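Local coordinates for protein lipoxygenase (PDB 5EK8) that probably adds molecular oxygen to polyunsaturated fatty acids as a 9R-lipoxygenase, using a non-heme iron, at residues L68-R78 / K110-I120. Numbering follows the deposited sequence.
Sequences LHNIELEVWDR and KDAPDLELRVI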
loop_
_atom_site.group_PDB
_atom_site.type_symbol
_atom_site.label_atom_id
_atom_site.label_comp_id
_atom_site.label_asym_id
_atom_site.label_seq_id
_atom_site.Cartn_x
_atom_site.Cartn_y
_atom_site.Cartn_z
ATOM N N LEU A 68 9.427 -19.507 16.045
ATOM C CA LEU A 68 8.039 -19.194 15.713
ATOM C C LEU A 68 7.226 -19.209 17.001
ATOM O O LEU A 68 6.774 -20.259 17.455
ATOM C CB LEU A 68 7.478 -20.195 14.702
ATOM C CG LEU A 68 6.170 -19.836 14.000
ATOM C CD1 LEU A 68 6.360 -18.628 13.114
ATOM C CD2 LEU A 68 5.659 -21.014 13.185
ATOM N N HIS A 69 7.048 -18.030 17.581
ATOM C CA HIS A 69 6.568 -17.900 18.949
ATOM C C HIS A 69 5.056 -17.762 19.084
ATOM O O HIS A 69 4.403 -17.124 18.258
ATOM C CB HIS A 69 7.231 -16.690 19.596
ATOM C CG HIS A 69 7.023 -15.422 18.832
ATOM N ND1 HIS A 69 7.843 -15.038 17.790
ATOM C CD2 HIS A 69 6.085 -14.455 18.945
ATOM C CE1 HIS A 69 7.421 -13.888 17.303
ATOM N NE2 HIS A 69 6.351 -13.512 17.984
ATOM N N ASN A 70 4.519 -18.363 20.145
ATOM C CA ASN A 70 3.127 -18.183 20.549
ATOM C C ASN A 70 2.132 -18.456 19.429
ATOM O O ASN A 70 1.132 -17.751 19.289
ATOM C CB ASN A 70 2.909 -16.764 21.089
ATOM C CG ASN A 70 3.944 -16.363 22.128
ATOM O OD1 ASN A 70 4.654 -17.206 22.678
ATOM N ND2 ASN A 70 4.030 -15.068 22.402
ATOM N N ILE A 71 2.412 -19.473 18.622
ATOM C CA ILE A 71 1.518 -19.825 17.533
ATOM C C ILE A 71 0.830 -21.146 17.857
ATOM O O ILE A 71 1.422 -22.031 18.482
ATOM C CB ILE A 71 2.270 -19.903 16.184
ATOM C CG1 ILE A 71 1.295 -19.740 15.018
ATOM C CG2 ILE A 71 3.091 -21.187 16.073
ATOM C CD1 ILE A 71 1.958 -19.272 13.750
ATOM N N GLU A 72 -0.434 -21.260 17.465
ATOM C CA GLU A 72 -1.231 -22.420 17.841
ATOM C C GLU A 72 -0.867 -23.634 17.004
ATOM O O GLU A 72 -0.640 -23.535 15.797
ATOM C CB GLU A 72 -2.728 -22.116 17.722
ATOM C CG GLU A 72 -3.263 -21.242 18.848
ATOM C CD GLU A 72 -4.719 -20.848 18.660
ATOM O OE1 GLU A 72 -5.508 -21.674 18.150
ATOM O OE2 GLU A 72 -5.074 -19.705 19.022
ATOM N N LEU A 73 -0.809 -24.780 17.671
ATOM C CA LEU A 73 -0.491 -26.041 17.026
ATOM C C LEU A 73 -1.576 -27.064 17.315
ATOM O O LEU A 73 -2.069 -27.159 18.441
ATOM C CB LEU A 73 0.864 -26.563 17.507
ATOM C CG LEU A 73 2.090 -26.407 16.608
ATOM C CD1 LEU A 73 2.090 -25.077 15.880
ATOM C CD2 LEU A 73 3.340 -26.546 17.462
ATOM N N GLU A 74 -1.947 -27.829 16.295
ATOM C CA GLU A 74 -2.923 -28.894 16.476
ATOM C C GLU A 74 -2.330 -30.242 16.070
ATOM O O GLU A 74 -1.730 -30.377 15.003
ATOM C CB GLU A 74 -4.196 -28.602 15.678
ATOM C CG GLU A 74 -4.952 -27.351 16.135
ATOM C CD GLU A 74 -6.216 -27.075 15.321
ATOM O OE1 GLU A 74 -6.401 -27.705 14.256
ATOM O OE2 GLU A 74 -7.028 -26.224 15.748
ATOM N N VAL A 75 -2.481 -31.234 16.935
ATOM C CA VAL A 75 -2.043 -32.582 16.609
ATOM C C VAL A 75 -3.192 -33.364 15.986
ATOM O O VAL A 75 -4.258 -33.508 16.579
ATOM C CB VAL A 75 -1.513 -33.326 17.844
ATOM C CG1 VAL A 75 -1.442 -34.821 17.576
ATOM C CG2 VAL A 75 -0.152 -32.786 18.233
ATOM N N TRP A 76 -2.964 -33.854 14.775
ATOM C CA TRP A 76 -3.967 -34.602 14.035
ATOM C C TRP A 76 -3.433 -35.957 13.614
ATOM O O TRP A 76 -2.231 -36.133 13.440
ATOM C CB TRP A 76 -4.408 -33.827 12.790
ATOM C CG TRP A 76 -5.234 -32.614 13.070
ATOM C CD1 TRP A 76 -4.797 -31.435 13.585
ATOM C CD2 TRP A 76 -6.640 -32.452 12.830
ATOM N NE1 TRP A 76 -5.842 -30.545 13.690
ATOM C CE2 TRP A 76 -6.984 -31.147 13.235
ATOM C CE3 TRP A 76 -7.640 -33.287 12.319
ATOM C CZ2 TRP A 76 -8.288 -30.654 13.145
ATOM C CZ3 TRP A 76 -8.933 -32.795 12.224
ATOM C CH2 TRP A 76 -9.247 -31.494 12.644
ATOM N N ASP A 77 -4.329 -36.915 13.441
ATOM C CA ASP A 77 -3.977 -38.143 12.764
ATOM C C ASP A 77 -4.301 -38.013 11.288
ATOM O O ASP A 77 -5.464 -37.804 10.912
ATOM C CB ASP A 77 -4.717 -39.337 13.349
ATOM C CG ASP A 77 -4.402 -40.616 12.614
ATOM O OD1 ASP A 77 -5.057 -40.902 11.589
ATOM O OD2 ASP A 77 -3.487 -41.336 13.053
ATOM N N ARG A 78 -3.265 -38.127 10.463
ATOM C CA ARG A 78 -3.424 -38.194 9.021
ATOM C C ARG A 78 -3.557 -39.651 8.607
ATOM O O ARG A 78 -2.692 -40.478 8.907
ATOM C CB ARG A 78 -2.235 -37.542 8.308
ATOM C CG ARG A 78 -0.892 -38.097 8.749
ATOM C CD ARG A 78 0.192 -37.876 7.725
ATOM N NE ARG A 78 1.368 -38.693 8.015
ATOM C CZ ARG A 78 1.600 -39.884 7.471
ATOM N NH1 ARG A 78 0.740 -40.395 6.601
ATOM N NH2 ARG A 78 2.694 -40.561 7.791
ATOM N N LYS A 110 -7.909 -47.110 14.047
ATOM C CA LYS A 110 -6.637 -47.828 14.135
ATOM C C LYS A 110 -6.106 -47.976 15.553
ATOM O O LYS A 110 -6.671 -47.446 16.511
ATOM C CB LYS A 110 -5.571 -47.133 13.289
ATOM C CG LYS A 110 -5.236 -45.745 13.775
ATOM C CD LYS A 110 -5.524 -44.728 12.695
ATOM C CE LYS A 110 -5.966 -43.421 13.305
ATOM N NZ LYS A 110 -4.992 -42.965 14.334
ATOM N N ASP A 111 -4.989 -48.688 15.659
ATOM C CA ASP A 111 -4.393 -49.027 16.941
ATOM C C ASP A 111 -3.444 -47.945 17.430
ATOM O O ASP A 111 -3.229 -47.796 18.634
ATOM C CB ASP A 111 -3.648 -50.357 16.837
ATOM C CG ASP A 111 -4.479 -51.437 16.171
ATOM O OD1 ASP A 111 -5.703 -51.495 16.416
ATOM O OD2 ASP A 111 -3.905 -52.229 15.395
ATOM N N ALA A 112 -2.872 -47.200 16.488
ATOM C CA ALA A 112 -1.918 -46.147 16.813
ATOM C C ALA A 112 -1.999 -45.011 15.805
ATOM O O ALA A 112 -2.100 -45.249 14.602
ATOM C CB ALA A 112 -0.503 -46.707 16.869
ATOM N N PRO A 113 -1.959 -43.767 16.294
ATOM C CA PRO A 113 -2.005 -42.607 15.400
ATOM C C PRO A 113 -0.770 -42.449 14.504
ATOM O O PRO A 113 0.352 -42.742 14.920
ATOM C CB PRO A 113 -2.132 -41.421 16.366
ATOM C CG PRO A 113 -1.680 -41.939 17.692
ATOM C CD PRO A 113 -2.051 -43.381 17.714
ATOM N N ASP A 114 -1.004 -42.007 13.271
ATOM C CA ASP A 114 0.056 -41.585 12.361
ATOM C C ASP A 114 0.071 -40.064 12.345
ATOM O O ASP A 114 -0.760 -39.432 11.694
ATOM C CB ASP A 114 -0.162 -42.150 10.955
ATOM C CG ASP A 114 -0.239 -43.667 10.941
ATOM O OD1 ASP A 114 0.387 -44.300 11.819
ATOM O OD2 ASP A 114 -0.925 -44.226 10.055
ATOM N N LEU A 115 1.026 -39.481 13.063
ATOM C CA LEU A 115 0.946 -38.075 13.451
ATOM C C LEU A 115 1.119 -37.064 12.323
ATOM O O LEU A 115 1.786 -37.317 11.319
ATOM C CB LEU A 115 1.971 -37.787 14.548
ATOM C CG LEU A 115 1.611 -38.411 15.897
ATOM C CD1 LEU A 115 2.626 -38.033 16.960
ATOM C CD2 LEU A 115 0.206 -38.000 16.319
ATOM N N GLU A 116 0.486 -35.914 12.526
ATOM C CA GLU A 116 0.510 -34.784 11.611
ATOM C C GLU A 116 0.345 -33.513 12.431
ATOM O O GLU A 116 -0.608 -33.378 13.194
ATOM C CB GLU A 116 -0.598 -34.897 10.563
ATOM C CG GLU A 116 -1.003 -33.568 9.940
ATOM C CD GLU A 116 -2.113 -33.713 8.903
ATOM O OE1 GLU A 116 -3.214 -33.159 9.118
ATOM O OE2 GLU A 116 -1.883 -34.378 7.869
ATOM N N LEU A 117 1.285 -32.589 12.289
ATOM C CA LEU A 117 1.261 -31.361 13.069
ATOM C C LEU A 117 0.789 -30.178 12.233
ATOM O O LEU A 117 1.331 -29.910 11.165
ATOM C CB LEU A 117 2.646 -31.074 13.644
ATOM C CG LEU A 117 2.699 -30.069 14.791
ATOM C CD1 LEU A 117 1.997 -30.632 16.021
ATOM C CD2 LEU A 117 4.146 -29.699 15.097
ATOM N N ARG A 118 -0.224 -29.471 12.718
ATOM C CA ARG A 118 -0.744 -28.322 11.994
ATOM C C ARG A 118 -0.402 -27.009 12.684
ATOM O O ARG A 118 -0.670 -26.825 13.874
ATOM C CB ARG A 118 -2.259 -28.431 11.821
ATOM C CG ARG A 118 -2.705 -29.669 11.072
ATOM C CD ARG A 118 -4.149 -29.553 10.616
ATOM N NE ARG A 118 -4.657 -30.821 10.105
ATOM C CZ ARG A 118 -5.915 -31.023 9.725
ATOM N NH1 ARG A 118 -6.798 -30.035 9.793
ATOM N NH2 ARG A 118 -6.287 -32.214 9.275
ATOM N N VAL A 119 0.204 -26.106 11.922
ATOM C CA VAL A 119 0.421 -24.739 12.355
ATOM C C VAL A 119 -0.819 -23.941 11.986
ATOM O O VAL A 119 -1.215 -23.895 10.809
ATOM C CB VAL A 119 1.676 -24.108 11.708
ATOM C CG1 VAL A 119 1.935 -22.727 12.291
ATOM C CG2 VAL A 119 2.897 -25.010 11.906
ATOM N N ILE A 120 -1.409 -23.316 13.005
ATOM C CA ILE A 120 -2.702 -22.655 12.903
ATOM C C ILE A 120 -2.617 -21.129 13.013
ATOM O O ILE A 120 -2.080 -20.583 13.978
ATOM C CB ILE A 120 -3.669 -23.177 13.993
ATOM C CG1 ILE A 120 -3.784 -24.699 13.916
ATOM C CG2 ILE A 120 -5.046 -22.533 13.857
ATOM C CD1 ILE A 120 -4.301 -25.197 12.588
#
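Arg118 lies along one face of the Trp76 indole. Its CB sits near Glu74 O. CG lies above the ring plane just beyond CD1, and CD passes over the five-membered ring, 3.6 Å from Trp76 CD1. NE lies above CG and CD1 of the ring. CZ rests over the ring centre, 3.5 Å from Trp76 CD2. NH1 and NH2 reach over the six-membered ring. The planes are 4° apart, a flat cation-pi stack. An extended chain (chi2 -165°, chi3 -170°) carries the guanidinium across. Glu116 OE1 takes NE and NH2 of Arg118 at the edge of the guanidinium, which fixes its rotation. Trp76 NE1 donates in its ring plane to Glu74 OE1, at 2.9 Å. Replacing Trp76 by alanine would probably cost the Arg118 guanidinium its stacking surface and Glu74 OE1 this donor. Backbone bonds pair Glu74 with Arg118. On the other face Leu117 joins Leu73, Val75 and Val119, which meet strands 53-61 and 97-102. Asp77 OD2 accepts from Asp114 N and forms a salt bridge with Lys110 NZ, each 2.6 Å away. These antiparallel strands are the middle pair of a four-stranded sheet, consistent with the beta-sandwich of a PLAT domain.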